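Local structure of sensor protein KdpD (Escherichia coli, 4Y2F) at residues A[31-36]-A[119-124]; A[88-93]-A[102-107]. The protein is a sensor histidine kinase of the potassium-responsive Kdp system, whose GAF domain probably helps relay the signal. All blocks are in the same frame, centred on the assembly; numbering follows the deposited sequence.

In the fold
Both contacts lie in the buried interior of the GAF domain, and they meet one another. Contact 1 (31-36 with 119-124) is helix against helix on the side of the antiparallel sheet covered by helix 115-142, made by apolar packing and ring contacts, with a phenylalanine ring doing most of the work. Contact 2 (88-93 with 102-107) is strand against strand within the sheet, closer to the chain centre, and runs on backbone hydrogen bonds. The centres of contact 1 and contact 2 are about 9 Å apart. Strand 35-42, which follows closely on helix 18-33, pairs with strand 97-106, while Leu-121 of contact 1 packs on Leu-90 of contact 2, joining helix 115-142 to the sheet.

Contact 1. Residues A[31-36]-A[119-124]; sequences STFHAR and RLLETF
On the side of the GAF-domain sheet covered by helix 115-142, the C-terminal end of helix 18-33 meets that long helix through the ring of Phe-33, which reaches into the surface formed by Leu-120, Leu-121 and Phe-124. The two aromatic rings make a T-shaped pair: the edge of Phe-33 is presented to the face of Phe-124, with planes at 84° and centroids 5.1 Å apart. CE2 of Phe-33 stands over the centre of the Phe-124 ring. With CG anti to the carbonyl carbon (chi1 -63°), the Phe-33 ring is carried across to the neighbouring helix, where its CZ comes within 3.5 Å of the backbone CA of Leu-121. One face of this ring takes a CH-pi contact from Leu-121 CD1, 4.0 Å from the centroid; Thr-32 CG2 lies toward the rim of the opposite face. Leu-120 closes in obliquely, its CG 3.7 Å from Phe-33 CZ. The ring is thus held on both faces and along its far edge, which should limit its freedom to flip. Beyond it, His-34 takes positive phi and the chain leaves helical geometry to enter strand 35-42. Thr-32 divides its branches: OG1 has Asp-4 OD2 as its main hydrogen-bond partner, with the carbonyl O of Phe-28 also within hydrogen-bonding reach, whereas the methyl CG2 rests 3.9 Å from Phe-124 CZ.

Contact 2. Residues A[88-93]-A[102-107]; sequences QILPLK and VVVEPG
Strands 88-93 and 102-106 run antiparallel, their axes 4.9 Å apart at closest approach and their directions at 149°, as the two arms of a beta hairpin in the GAF-domain sheet. Gln-88 with Val-104 and Leu-90 with Val-102 are hydrogen-bonded pairs, each closed by two reciprocal N-H to O bonds of 2.9 Å between backbone N and O; Ile-89 and Val-103 form the non-hydrogen-bonded pair between them. The carbonyl O of Gln-88 also receives a CA-H...O contact from Val-103 CA at 3.3 Å, so this one oxygen is approached by two donors. Gln-88, Leu-90, Val-102 and Val-104 share a face of the sheet, and Val-102 is the most heavily packed of them: its CG1, set between backbone N and carbonyl carbon (chi1 63°), touches Leu-90 CB at 3.9 Å and Leu-92 CD2 at 3.8 Å. The Leu-92 side chain crosses that of Val-102 at about a right angle. An alanine in place of Leu-92 would take away CG and both methyls, and is likely to leave a gap beside Val-102 CG1, toward Thr-125 and Leu-132. Ile-89 CG1 and Val-103 CG2 face each other more loosely on the other side, at 4.3 Å. Helix 115-142 packs over the Leu-90 face, where Leu-121 meets Gln-88 and Leu-90, Thr-125 and Leu-132 meet Leu-92, and Gln-118 hydrogen-bonds to Gln-88 NE2; strand 35-42 flanks Val-103, and strand 75-76 flanks Ile-89.

Contact 1. Residues A[31-36]-A[119-124]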
loop_
_atom_site.group_PDB
_atom_site.type_symbol
_atom_site.label_atom_id
_atom_site.label_comp_id
_atom_site.label_asym_id
_atom_site.label_seq_id
_atom_site.Cartn_x
_atom_site.Cartn_y
_atom_site.Cartn_z
ATOM N N SER A 31 -7.064 2.121 16.632
ATOM C CA SER A 31 -7.894 0.944 16.829
ATOM C C SER A 31 -7.093 -0.343 16.634
ATOM O O SER A 31 -7.148 -1.250 17.471
ATOM C CB SER A 31 -9.093 1.009 15.878
ATOM O OG SER A 31 -9.729 -0.243 15.764
ATOM N N THR A 32 -6.342 -0.441 15.530
ATOM C CA THR A 32 -5.658 -1.687 15.203
ATOM C C THR A 32 -4.523 -1.976 16.177
ATOM O O THR A 32 -4.274 -3.137 16.517
ATOM C CB THR A 32 -5.101 -1.600 13.782
ATOM O OG1 THR A 32 -6.193 -1.389 12.873
ATOM C CG2 THR A 32 -4.326 -2.855 13.397
ATOM N N PHE A 33 -3.793 -0.939 16.606
ATOM C CA PHE A 33 -2.584 -1.134 17.398
ATOM C C PHE A 33 -2.758 -0.709 18.842
ATOM O O PHE A 33 -1.772 -0.664 19.584
ATOM C CB PHE A 33 -1.397 -0.433 16.732
ATOM C CG PHE A 33 -1.081 -0.992 15.379
ATOM C CD1 PHE A 33 -0.346 -2.164 15.273
ATOM C CD2 PHE A 33 -1.587 -0.396 14.227
ATOM C CE1 PHE A 33 -0.077 -2.716 14.044
ATOM C CE2 PHE A 33 -1.325 -0.950 12.993
ATOM C CZ PHE A 33 -0.568 -2.115 12.903
ATOM N N HIS A 34 -3.986 -0.412 19.258
ATOM C CA HIS A 34 -4.286 -0.081 20.656
ATOM C C HIS A 34 -3.356 1.010 21.167
ATOM O O HIS A 34 -2.631 0.840 22.162
ATOM C CB HIS A 34 -4.184 -1.328 21.527
ATOM C CG HIS A 34 -5.061 -2.443 21.060
ATOM N ND1 HIS A 34 -6.426 -2.423 21.214
ATOM C CD2 HIS A 34 -4.765 -3.597 20.417
ATOM C CE1 HIS A 34 -6.939 -3.531 20.696
ATOM N NE2 HIS A 34 -5.948 -4.255 20.205
ATOM N N ALA A 35 -3.385 2.142 20.470
ATOM C CA ALA A 35 -2.370 3.169 20.670
ATOM C C ALA A 35 -2.963 4.534 20.399
ATOM O O ALA A 35 -3.966 4.666 19.697
ATOM C CB ALA A 35 -1.191 2.958 19.716
ATOM N N ARG A 36 -2.364 5.554 20.992
ATOM C CA ARG A 36 -2.633 6.912 20.554
ATOM C C ARG A 36 -1.615 7.266 19.483
ATOM O O ARG A 36 -0.480 6.779 19.495
ATOM C CB ARG A 36 -2.518 7.881 21.734
ATOM C CG ARG A 36 -3.458 7.544 22.909
ATOM C CD ARG A 36 -4.943 7.664 22.547
ATOM N NE ARG A 36 -5.846 7.043 23.544
ATOM C CZ ARG A 36 -6.352 7.655 24.623
ATOM N NH1 ARG A 36 -6.035 8.925 24.862
ATOM N NH2 ARG A 36 -7.187 7.005 25.465
ATOM N N ARG A 119 5.727 -5.592 11.893
ATOM C CA ARG A 119 5.650 -5.790 10.452
ATOM C C ARG A 119 4.309 -5.308 9.912
ATOM O O ARG A 119 4.256 -4.685 8.843
ATOM C CB ARG A 119 5.895 -7.262 10.110
ATOM C CG ARG A 119 7.328 -7.707 10.416
ATOM C CD ARG A 119 7.658 -9.102 9.885
ATOM N NE ARG A 119 6.852 -10.169 10.477
ATOM C CZ ARG A 119 7.192 -10.868 11.560
ATOM N NH1 ARG A 119 8.315 -10.598 12.218
ATOM N NH2 ARG A 119 6.391 -11.822 12.009
ATOM N N LEU A 120 3.227 -5.530 10.665
ATOM C CA LEU A 120 1.917 -5.032 10.247
ATOM C C LEU A 120 1.899 -3.513 10.244
ATOM O O LEU A 120 1.392 -2.883 9.299
ATOM C CB LEU A 120 0.815 -5.591 11.149
ATOM C CG LEU A 120 -0.570 -5.091 10.748
ATOM C CD1 LEU A 120 -0.946 -5.587 9.343
ATOM C CD2 LEU A 120 -1.595 -5.559 11.765
ATOM N N LEU A 121 2.472 -2.897 11.285
ATOM C CA LEU A 121 2.490 -1.444 11.359
ATOM C C LEU A 121 3.285 -0.850 10.208
ATOM O O LEU A 121 2.912 0.202 9.676
ATOM C CB LEU A 121 3.061 -1.015 12.705
ATOM C CG LEU A 121 3.152 0.497 12.962
ATOM C CD1 LEU A 121 1.808 1.180 12.821
ATOM C CD2 LEU A 121 3.720 0.716 14.377
ATOM N N GLU A 122 4.362 -1.516 9.784
ATOM C CA GLU A 122 5.099 -1.005 8.636
ATOM C C GLU A 122 4.235 -0.984 7.384
ATOM O O GLU A 122 4.298 -0.030 6.595
ATOM C CB GLU A 122 6.368 -1.807 8.405
ATOM C CG GLU A 122 7.131 -1.260 7.218
ATOM C CD GLU A 122 8.481 -1.873 7.070
ATOM O OE1 GLU A 122 9.409 -1.431 7.774
ATOM O OE2 GLU A 122 8.606 -2.811 6.261
ATOM N N THR A 123 3.413 -2.013 7.186
ATOM C CA THR A 123 2.523 -2.024 6.034
ATOM C C THR A 123 1.519 -0.887 6.127
ATOM O O THR A 123 1.227 -0.225 5.123
ATOM C CB THR A 123 1.807 -3.366 5.942
ATOM O OG1 THR A 123 2.777 -4.425 5.897
ATOM C CG2 THR A 123 0.971 -3.429 4.679
ATOM N N PHE A 124 1.003 -0.620 7.333
ATOM C CA PHE A 124 0.107 0.522 7.505
ATOM C C PHE A 124 0.788 1.826 7.094
ATOM O O PHE A 124 0.209 2.627 6.345
ATOM C CB PHE A 124 -0.387 0.596 8.954
ATOM C CG PHE A 124 -1.622 -0.212 9.220
ATOM C CD1 PHE A 124 -1.587 -1.597 9.181
ATOM C CD2 PHE A 124 -2.824 0.414 9.521
ATOM C CE1 PHE A 124 -2.734 -2.344 9.423
ATOM C CE2 PHE A 124 -3.969 -0.323 9.771
ATOM C CZ PHE A 124 -3.929 -1.699 9.709
#

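Contact 2. Residues A[88-93]-A[102-107]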
loop_
_atom_site.group_PDB
_atom_site.type_symbol
_atom_site.label_atom_id
_atom_site.label_comp_id
_atom_site.label_asym_id
_atom_site.label_seq_id
_atom_site.Cartn_x
_atom_site.Cartn_y
_atom_site.Cartn_z
ATOM N N GLN A 88 7.005 5.224 19.472
ATOM C CA GLN A 88 7.807 5.132 18.260
ATOM C C GLN A 88 7.594 6.371 17.400
ATOM O O GLN A 88 6.502 6.937 17.359
ATOM C CB GLN A 88 7.408 3.914 17.436
ATOM C CG GLN A 88 7.537 2.611 18.193
ATOM C CD GLN A 88 7.351 1.440 17.275
ATOM O OE1 GLN A 88 6.232 1.050 16.997
ATOM N NE2 GLN A 88 8.448 0.891 16.772
ATOM N N ILE A 89 8.656 6.781 16.698
ATOM C CA ILE A 89 8.589 7.844 15.703
ATOM C C ILE A 89 8.894 7.175 14.366
ATOM O O ILE A 89 10.015 6.692 14.146
ATOM C CB ILE A 89 9.597 8.959 15.995
ATOM C CG1 ILE A 89 9.245 9.650 17.313
ATOM C CG2 ILE A 89 9.579 9.970 14.870
ATOM C CD1 ILE A 89 10.237 10.761 17.663
ATOM N N LEU A 90 7.901 7.134 13.470
ATOM C CA LEU A 90 7.996 6.327 12.248
ATOM C C LEU A 90 7.851 7.190 11.003
ATOM O O LEU A 90 6.832 7.891 10.846
ATOM C CB LEU A 90 6.937 5.219 12.249
ATOM C CG LEU A 90 7.065 4.279 13.445
ATOM C CD1 LEU A 90 5.891 3.326 13.447
ATOM C CD2 LEU A 90 8.376 3.508 13.412
ATOM N N PRO A 91 8.806 7.163 10.088
ATOM C CA PRO A 91 8.618 7.895 8.831
ATOM C C PRO A 91 7.556 7.251 7.952
ATOM O O PRO A 91 7.436 6.026 7.866
ATOM C CB PRO A 91 9.999 7.831 8.175
ATOM C CG PRO A 91 10.645 6.620 8.765
ATOM C CD PRO A 91 10.128 6.527 10.184
ATOM N N LEU A 92 6.756 8.106 7.319
ATOM C CA LEU A 92 5.771 7.666 6.329
ATOM C C LEU A 92 6.442 7.761 4.967
ATOM O O LEU A 92 6.443 8.821 4.332
ATOM C CB LEU A 92 4.532 8.546 6.404
ATOM C CG LEU A 92 3.943 8.585 7.814
ATOM C CD1 LEU A 92 2.838 9.624 7.915
ATOM C CD2 LEU A 92 3.421 7.204 8.231
ATOM N N LYS A 93 7.016 6.652 4.505
ATOM C CA LYS A 93 7.879 6.660 3.338
ATOM C C LYS A 93 7.253 5.892 2.189
ATOM O O LYS A 93 6.662 4.825 2.384
ATOM C CB LYS A 93 9.221 5.994 3.635
ATOM C CG LYS A 93 9.980 6.580 4.780
ATOM C CD LYS A 93 11.314 5.870 4.954
ATOM C CE LYS A 93 12.277 6.201 3.833
ATOM N NZ LYS A 93 13.678 5.779 4.175
ATOM N N VAL A 102 4.541 9.441 11.688
ATOM C CA VAL A 102 3.531 9.130 12.690
ATOM C C VAL A 102 4.241 8.817 14.003
ATOM O O VAL A 102 5.240 8.079 14.026
ATOM C CB VAL A 102 2.557 8.025 12.230
ATOM C CG1 VAL A 102 3.286 6.701 11.993
ATOM C CG2 VAL A 102 1.393 7.873 13.214
ATOM N N VAL A 103 3.773 9.435 15.073
ATOM C CA VAL A 103 4.210 9.108 16.427
ATOM C C VAL A 103 3.152 8.168 16.993
ATOM O O VAL A 103 1.954 8.487 16.963
ATOM C CB VAL A 103 4.345 10.370 17.291
ATOM C CG1 VAL A 103 4.844 9.986 18.687
ATOM C CG2 VAL A 103 5.308 11.363 16.641
ATOM N N VAL A 104 3.582 6.996 17.463
ATOM C CA VAL A 104 2.676 5.957 17.962
ATOM C C VAL A 104 3.027 5.670 19.419
ATOM O O VAL A 104 4.137 5.198 19.701
ATOM C CB VAL A 104 2.774 4.672 17.126
ATOM C CG1 VAL A 104 1.795 3.643 17.632
ATOM C CG2 VAL A 104 2.521 4.969 15.641
ATOM N N GLU A 105 2.073 5.907 20.318
ATOM C CA GLU A 105 2.263 5.652 21.746
ATOM C C GLU A 105 1.266 4.592 22.196
ATOM O O GLU A 105 0.082 4.902 22.380
ATOM C CB GLU A 105 2.075 6.935 22.550
ATOM C CG GLU A 105 2.483 6.728 23.994
ATOM C CD GLU A 105 2.291 7.966 24.839
ATOM O OE1 GLU A 105 1.983 9.045 24.282
ATOM O OE2 GLU A 105 2.431 7.851 26.079
ATOM N N PRO A 106 1.692 3.345 22.387
ATOM C CA PRO A 106 0.737 2.278 22.709
ATOM C C PRO A 106 0.388 2.251 24.186
ATOM O O PRO A 106 1.167 2.664 25.046
ATOM C CB PRO A 106 1.528 1.019 22.344
ATOM C CG PRO A 106 2.949 1.375 22.658
ATOM C CD PRO A 106 3.075 2.837 22.262
ATOM N N GLY A 107 -0.763 1.669 24.488
ATOM C CA GLY A 107 -1.089 1.405 25.880
ATOM C C GLY A 107 -0.153 0.390 26.501
ATOM O O GLY A 107 0.122 0.454 27.708
#